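Local coordinates for penicillin-binding protein 1A (Mycobacterium tuberculosis, PDB 5CXW) that builds cross-linked peptidoglycan for the cell wall, its penicillin-sensitive C-terminal transpeptidase domain, captured here with penicillin V, joining the peptide subunits, at residues A[256-259]-A[260-264]; A[321-324]-A[325-329]; A[139-143]-A[144-148]. All blocks are in the same frame, centred on the assembly; numbering follows the deposited sequence. Where two conformers were deposited one is given.

Contact 1: residues A[256-259]-A[260-264]; sequences QRIP and KAVAD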
loop_
_atom_site.group_PDB
_atom_site.type_symbol
_atom_site.label_atom_id
_atom_site.label_comp_id
_atom_site.label_asym_id
_atom_site.label_seq_id
_atom_site.Cartn_x
_atom_site.Cartn_y
_atom_site.Cartn_z
ATOM N N GLN A 256 -12.936 14.172 -0.404
ATOM C CA GLN A 256 -13.587 13.104 0.347
ATOM C C GLN A 256 -13.979 11.936 -0.598
ATOM O O GLN A 256 -15.141 11.801 -1.015
ATOM C CB GLN A 256 -14.803 13.650 1.110
ATOM C CG GLN A 256 -15.416 12.651 2.085
ATOM C CD GLN A 256 -14.586 12.497 3.326
ATOM O OE1 GLN A 256 -14.279 13.478 4.007
ATOM N NE2 GLN A 256 -14.294 11.292 3.692
ATOM N N ARG A 257 -13.019 11.080 -0.904
ATOM C CA ARG A 257 -13.240 10.015 -1.893
ATOM C C ARG A 257 -14.011 8.795 -1.371
ATOM O O ARG A 257 -14.715 8.122 -2.141
ATOM C CB ARG A 257 -11.869 9.482 -2.322
ATOM C CG ARG A 257 -11.071 10.482 -3.166
ATOM C CD ARG A 257 -11.621 10.543 -4.580
ATOM N NE ARG A 257 -10.794 11.324 -5.510
ATOM C CZ ARG A 257 -9.728 10.895 -6.180
ATOM N NH1 ARG A 257 -9.253 9.691 -6.053
ATOM N NH2 ARG A 257 -9.112 11.735 -7.020
ATOM N N ILE A 258 -13.809 8.456 -0.104
ATOM C CA ILE A 258 -14.415 7.334 0.545
ATOM C C ILE A 258 -15.149 7.903 1.783
ATOM O O ILE A 258 -14.606 8.768 2.472
ATOM C CB ILE A 258 -13.342 6.336 0.985
ATOM C CG1 ILE A 258 -12.536 5.825 -0.206
ATOM C CG2 ILE A 258 -13.936 5.211 1.811
ATOM C CD1 ILE A 258 -11.314 5.065 0.215
ATOM N N PRO A 259 -16.378 7.454 2.052
ATOM C CA PRO A 259 -17.039 8.046 3.221
ATOM C C PRO A 259 -16.264 7.733 4.512
ATOM O O PRO A 259 -15.655 6.657 4.671
ATOM C CB PRO A 259 -18.431 7.400 3.236
ATOM C CG PRO A 259 -18.616 6.877 1.813
ATOM C CD PRO A 259 -17.264 6.604 1.252
ATOM N N LYS A 260 -16.223 8.729 5.393
ATOM C CA LYS A 260 -15.564 8.573 6.679
ATOM C C LYS A 260 -15.975 7.292 7.392
ATOM O O LYS A 260 -15.131 6.583 7.963
ATOM C CB LYS A 260 -15.866 9.783 7.555
ATOM C CG LYS A 260 -15.392 9.625 9.022
ATOM C CD LYS A 260 -15.450 10.909 9.796
ATOM C CE LYS A 260 -15.088 10.767 11.269
ATOM N NZ LYS A 260 -13.754 10.203 11.516
ATOM N N ALA A 261 -17.288 7.026 7.443
ATOM C CA ALA A 261 -17.786 5.859 8.180
ATOM C C ALA A 261 -17.224 4.565 7.568
ATOM O O ALA A 261 -16.861 3.623 8.311
ATOM C CB ALA A 261 -19.288 5.825 8.266
ATOM N N VAL A 262 -17.122 4.538 6.244
ATOM C CA VAL A 262 -16.543 3.408 5.560
ATOM C C VAL A 262 -15.075 3.281 5.898
ATOM O O VAL A 262 -14.595 2.170 6.290
ATOM C CB VAL A 262 -16.768 3.515 4.027
ATOM C CG1 VAL A 262 -15.913 2.499 3.296
ATOM C CG2 VAL A 262 -18.206 3.322 3.712
ATOM N N ALA A 263 -14.326 4.341 5.715
ATOM C CA ALA A 263 -12.889 4.267 5.932
ATOM C C ALA A 263 -12.576 3.836 7.385
ATOM O O ALA A 263 -11.673 3.028 7.621
ATOM C CB ALA A 263 -12.271 5.602 5.680
ATOM N N ASP A 264 -13.300 4.378 8.348
ATOM C CA ASP A 264 -13.043 4.099 9.779
ATOM C C ASP A 264 -13.386 2.629 10.140
ATOM O O ASP A 264 -12.764 2.037 11.039
ATOM C CB ASP A 264 -13.767 5.113 10.659
ATOM C CG ASP A 264 -13.199 6.570 10.485
ATOM O OD1 ASP A 264 -12.075 6.755 9.893
ATOM O OD2 ASP A 264 -13.867 7.484 10.991
#
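The carbonyl oxygen of P259 takes the backbone bond that starts helix 260-270: A263 N lies 2.9 Å from P259 O, with an N-H...O angle of 171°. P259 therefore stands at the N-cap, although a proline has no side-chain acceptor to offer there. Its ring lies alongside V262, the two side chains pointing the same way, with P259 CG 4.1 Å from V262 CG2. The other branch of V262, CG1, meets I258 CG2 at 3.7 Å, and these two side chains cross at about a right angle. With CG2 of I258 anti to the backbone N (CG1 at chi1 -60°), it is this methyl that meets V262. I258 also touches T220 and L221 of helix 211-222, while V262 rests on L108 and E109 of helix 100-109. Before the cap, Q256 NE2 donates to I258 O at 2.8 Å, the acceptor only 4° out of the amide plane, and also to S224 O. Within the helix, one turn apart, K260 NZ forms a salt bridge with D264 OD2 at its syn lone pair, 2.8 Å away. S224 OG bonds D264 OD1, so both carboxylate oxygens of the buried D264 are engaged, which would probably favour its charged form.

Contact 2: residues A[321-324]-A[325-329]; sequences VGTV and KGDEP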
loop_
_atom_site.group_PDB
_atom_site.type_symbol
_atom_site.label_atom_id
_atom_site.label_comp_id
_atom_site.label_asym_id
_atom_site.label_seq_id
_atom_site.Cartn_x
_atom_site.Cartn_y
_atom_site.Cartn_z
ATOM N N VAL A 321 8.905 -6.414 -0.928
ATOM C CA VAL A 321 10.133 -7.149 -1.127
ATOM C C VAL A 321 9.927 -8.116 -2.283
ATOM O O VAL A 321 8.893 -8.792 -2.397
ATOM C CB VAL A 321 10.560 -7.889 0.158
ATOM C CG1 VAL A 321 11.829 -8.710 -0.098
ATOM C CG2 VAL A 321 10.770 -6.923 1.314
ATOM N N GLY A 322 10.931 -8.238 -3.151
ATOM C CA GLY A 322 10.892 -9.199 -4.269
ATOM C C GLY A 322 12.293 -9.376 -4.811
ATOM O O GLY A 322 13.276 -9.104 -4.092
ATOM N N THR A 323 12.394 -9.795 -6.056
ATOM C CA THR A 323 13.696 -9.927 -6.681
ATOM C C THR A 323 13.829 -9.052 -7.890
ATOM O O THR A 323 12.830 -8.623 -8.492
ATOM C CB THR A 323 14.045 -11.381 -7.074
ATOM O OG1 THR A 323 13.310 -11.815 -8.236
ATOM C CG2 THR A 323 13.801 -12.337 -5.899
ATOM N N VAL A 324 15.083 -8.809 -8.298
ATOM C CA VAL A 324 15.302 -7.800 -9.319
ATOM C C VAL A 324 14.650 -8.122 -10.683
ATOM O O VAL A 324 14.159 -7.225 -11.338
ATOM C CB VAL A 324 16.801 -7.509 -9.507
ATOM C CG1 VAL A 324 17.569 -8.777 -9.824
ATOM C CG2 VAL A 324 16.996 -6.427 -10.541
ATOM N N LYS A 325 14.648 -9.376 -11.104
ATOM C CA LYS A 325 13.955 -9.766 -12.361
ATOM C C LYS A 325 12.566 -10.337 -12.155
ATOM O O LYS A 325 11.872 -10.564 -13.118
ATOM C CB LYS A 325 14.781 -10.761 -13.183
ATOM C CG LYS A 325 15.903 -10.116 -13.966
ATOM C CD LYS A 325 16.503 -11.097 -14.956
ATOM C CE LYS A 325 17.430 -10.399 -15.926
ATOM N NZ LYS A 325 18.307 -11.348 -16.673
ATOM N N GLY A 326 12.156 -10.571 -10.915
ATOM C CA GLY A 326 10.833 -11.006 -10.623
ATOM C C GLY A 326 10.461 -12.352 -11.185
ATOM O O GLY A 326 9.288 -12.569 -11.460
ATOM N N ASP A 327 11.462 -13.210 -11.331
ATOM C CA ASP A 327 11.359 -14.515 -12.000
ATOM C C ASP A 327 12.000 -15.648 -11.164
ATOM O O ASP A 327 12.516 -16.612 -11.725
ATOM C CB ASP A 327 12.148 -14.444 -13.322
ATOM C CG ASP A 327 13.632 -14.251 -13.096
ATOM O OD1 ASP A 327 14.074 -13.970 -11.945
ATOM O OD2 ASP A 327 14.399 -14.378 -14.073
ATOM N N GLU A 328 12.054 -15.505 -9.844
ATOM C CA GLU A 328 12.623 -16.568 -9.009
ATOM C C GLU A 328 11.840 -16.571 -7.682
ATOM O O GLU A 328 11.511 -15.497 -7.166
ATOM C CB GLU A 328 14.141 -16.393 -8.823
ATOM C CG GLU A 328 14.655 -15.529 -7.669
ATOM C CD GLU A 328 16.193 -15.551 -7.464
ATOM O OE1 GLU A 328 16.925 -16.077 -8.333
ATOM O OE2 GLU A 328 16.706 -15.035 -6.418
ATOM N N PRO A 329 11.510 -17.751 -7.145
ATOM C CA PRO A 329 10.911 -17.801 -5.833
ATOM C C PRO A 329 11.668 -16.979 -4.811
ATOM O O PRO A 329 12.897 -16.989 -4.787
ATOM C CB PRO A 329 11.034 -19.281 -5.472
ATOM C CG PRO A 329 10.838 -19.950 -6.807
ATOM C CD PRO A 329 11.649 -19.111 -7.730
HETATM O O HOH W 1 11.139 -13.066 -8.051
HETATM O O HOH W 2 15.679 -11.835 -9.943
#
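Strand 315-323 ends in a type I beta turn, T323 to G326, with V324 and K325 at its corners and the CA atoms of T323 and G326 5.0 Å apart; G326 takes a positive phi of 63°. T323 carries the contact. Its OG1 sits between the backbone N and the carbonyl carbon (chi1 74°), which aims the hydroxyl into the turn, where G326 N makes weak bonds to both T323 O and T323 OG1, each 3.2 Å long. Neither is straight, the N-H...O angle to the hydroxyl being 131°. Two waters also reach OG1. The first, 2.5 Å from T323 OG1, donates to E328 O at 2.6 Å. The second lies 2.9 Å from T323 OG1, accepts from K325 N and gives a weak bond to D327 OD1. The methyl branch, T323 CG2, approaches E328 CG at 3.7 Å, the side chains crossing obliquely. Within the turn, V324 pairs through its backbone with D59 and its side chain touches R61, so the turn stays beside the start of the neighbouring strand 60-67. E328 OE2 lies close to the like-charged D57 OD2, which could raise the proton affinity of one of them. T323 OG1 is a hub whose direct bond to G326 N is weak and whose waters reach K325 N, D327 OD1 and E328 O, so solvent carries part of the link across the turn.

Contact 3: residues A[139-143]-A[144-148]; sequences GTCNI and AEALK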
loop_
_atom_site.group_PDB
_atom_site.type_symbol
_atom_site.label_atom_id
_atom_site.label_comp_id
_atom_site.label_asym_id
_atom_site.label_seq_id
_atom_site.Cartn_x
_atom_site.Cartn_y
_atom_site.Cartn_z
ATOM N N GLY A 139 -14.596 -21.945 8.517
ATOM C CA GLY A 139 -15.969 -22.350 8.217
ATOM C C GLY A 139 -16.686 -21.162 7.576
ATOM O O GLY A 139 -16.350 -20.808 6.458
ATOM N N THR A 140 -17.628 -20.556 8.289
ATOM C CA THR A 140 -18.288 -19.305 7.853
ATOM C C THR A 140 -17.927 -18.271 8.925
ATOM O O THR A 140 -18.048 -18.556 10.105
ATOM C CB THR A 140 -19.804 -19.476 7.732
ATOM O OG1 THR A 140 -20.076 -20.374 6.666
ATOM C CG2 THR A 140 -20.509 -18.202 7.389
ATOM N N CYS A 141 -17.388 -17.121 8.525
ATOM C CA CYS A 141 -16.988 -16.045 9.495
ATOM C C CYS A 141 -17.202 -14.713 8.827
ATOM O O CYS A 141 -17.348 -14.661 7.628
ATOM C CB CYS A 141 -15.537 -16.150 9.979
ATOM S SG CYS A 141 -14.252 -16.021 8.731
ATOM N N ASN A 142 -17.139 -13.663 9.590
ATOM C CA ASN A 142 -17.351 -12.358 9.020
ATOM C C ASN A 142 -16.183 -11.848 8.188
ATOM O O ASN A 142 -15.059 -12.383 8.215
ATOM C CB ASN A 142 -17.861 -11.337 10.038
ATOM C CG ASN A 142 -16.813 -10.928 11.054
ATOM O OD1 ASN A 142 -15.665 -10.597 10.708
ATOM N ND2 ASN A 142 -17.193 -10.993 12.333
ATOM N N ILE A 143 -16.500 -10.842 7.392
ATOM C CA ILE A 143 -15.483 -10.288 6.492
ATOM C C ILE A 143 -14.319 -9.536 7.183
ATOM O O ILE A 143 -13.239 -9.409 6.598
ATOM C CB ILE A 143 -16.112 -9.464 5.372
ATOM C CG1 ILE A 143 -16.857 -8.243 5.869
ATOM C CG2 ILE A 143 -16.982 -10.346 4.510
ATOM C CD1 ILE A 143 -17.400 -7.364 4.711
ATOM N N ALA A 144 -14.492 -9.086 8.401
ATOM C CA ALA A 144 -13.366 -8.562 9.185
ATOM C C ALA A 144 -12.382 -9.676 9.608
ATOM O O ALA A 144 -11.143 -9.527 9.443
ATOM C CB ALA A 144 -13.845 -7.842 10.380
ATOM N N GLU A 145 -12.931 -10.783 10.094
ATOM C CA GLU A 145 -12.134 -11.948 10.457
ATOM C C GLU A 145 -11.440 -12.513 9.220
ATOM O O GLU A 145 -10.269 -12.865 9.273
ATOM C CB GLU A 145 -13.009 -12.973 11.165
ATOM C CG GLU A 145 -12.327 -14.283 11.542
ATOM C CD GLU A 145 -11.538 -14.261 12.827
ATOM O OE1 GLU A 145 -10.935 -15.311 13.139
ATOM O OE2 GLU A 145 -11.546 -13.236 13.527
ATOM N N ALA A 146 -12.152 -12.578 8.085
ATOM C CA ALA A 146 -11.543 -13.098 6.857
ATOM C C ALA A 146 -10.446 -12.170 6.338
ATOM O O ALA A 146 -9.555 -12.654 5.693
ATOM C CB ALA A 146 -12.600 -13.340 5.777
ATOM N N LEU A 147 -10.505 -10.879 6.650
ATOM C CA LEU A 147 -9.432 -9.980 6.216
ATOM C C LEU A 147 -8.164 -10.283 7.045
ATOM O O LEU A 147 -7.047 -10.393 6.506
ATOM C CB LEU A 147 -9.793 -8.510 6.374
ATOM C CG LEU A 147 -8.755 -7.518 5.815
ATOM C CD1 LEU A 147 -8.712 -7.500 4.257
ATOM C CD2 LEU A 147 -9.071 -6.145 6.345
ATOM N N LYS A 148 -8.360 -10.371 8.353
ATOM C CA LYS A 148 -7.232 -10.674 9.277
ATOM C C LYS A 148 -6.581 -11.998 8.879
ATOM O O LYS A 148 -5.359 -12.096 8.778
ATOM C CB LYS A 148 -7.730 -10.664 10.718
ATOM C CG LYS A 148 -6.650 -11.005 11.737
ATOM C CD LYS A 148 -7.184 -10.980 13.167
ATOM C CE LYS A 148 -8.210 -12.036 13.487
ATOM N NZ LYS A 148 -8.854 -11.728 14.828
#
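An asparagine N-cap starts helix 143-149 directly after the short strand 140-142. Here N142 OD1 accepts from E145 N at 2.8 Å, the N-H...O angle being 167°, and the amide oxygen meets the donor almost head-on. The side chain reaches it because chi1 of 71° places CG between the backbone N and the carbonyl carbon, folding the amide back over the first turn. The backbone of the same residue does a second job: N142 O takes A146 N at 2.9 Å, in the carbonyl plane. N142 thus serves two amides: its side chain takes E145 N in place of a main-chain carbonyl, and its own carbonyl makes the first regular helical bond, to A146 N. Next along, I143 O receives L147 N through a weak bond and is also bonded by Y155 OH. The axes of strand and helix diverge by 95°, so the chain turns sharply at the cap; strand 140-142 pairs with strand 117-119 in a two-stranded antiparallel sheet, C141 bonding V118 through the backbone. On the inner side of the corner C141 SG, disulfide-bonded to C138, packs on E145 CG at 3.8 Å and approaches A146 CB at 4.3 Å, so the C141 end of the disulfide lies against the first turn. In one of the two conformers E145 adopts, OE2 comes 3.3 Å from K148 NZ, a weak and doubtful salt bridge. I143 and L147 turn toward the core of the transpeptidase domain. Both touch L104 of helix 100-109, and L147 also touches K100, the lysine of what is probably the SxxK motif that begins with S97, the acyl-ester serine by similarity.

How the contacts relate
The three contacts follow one another along the transpeptidase domain, 139-148, 256-264, then 321-329, and none touches another. Contacts 1 and 3 are nearest neighbours, with centres about 21 Å and nearest atoms about 10 Å apart; both are helix starts, and both pack on helix 100-109. Contact 2 is a strand-end turn on the opposite side of the chain's centre from contact 1, their centres about 35 Å apart, and its centre is about 31 Å from that of contact 3. Contact 3 is close to the active site: the L147 side chain is about 7 Å from that of S97, the probable acylated serine, and about 9 Å from the bound penicillin V, against about 13 Å for E328 of contact 2.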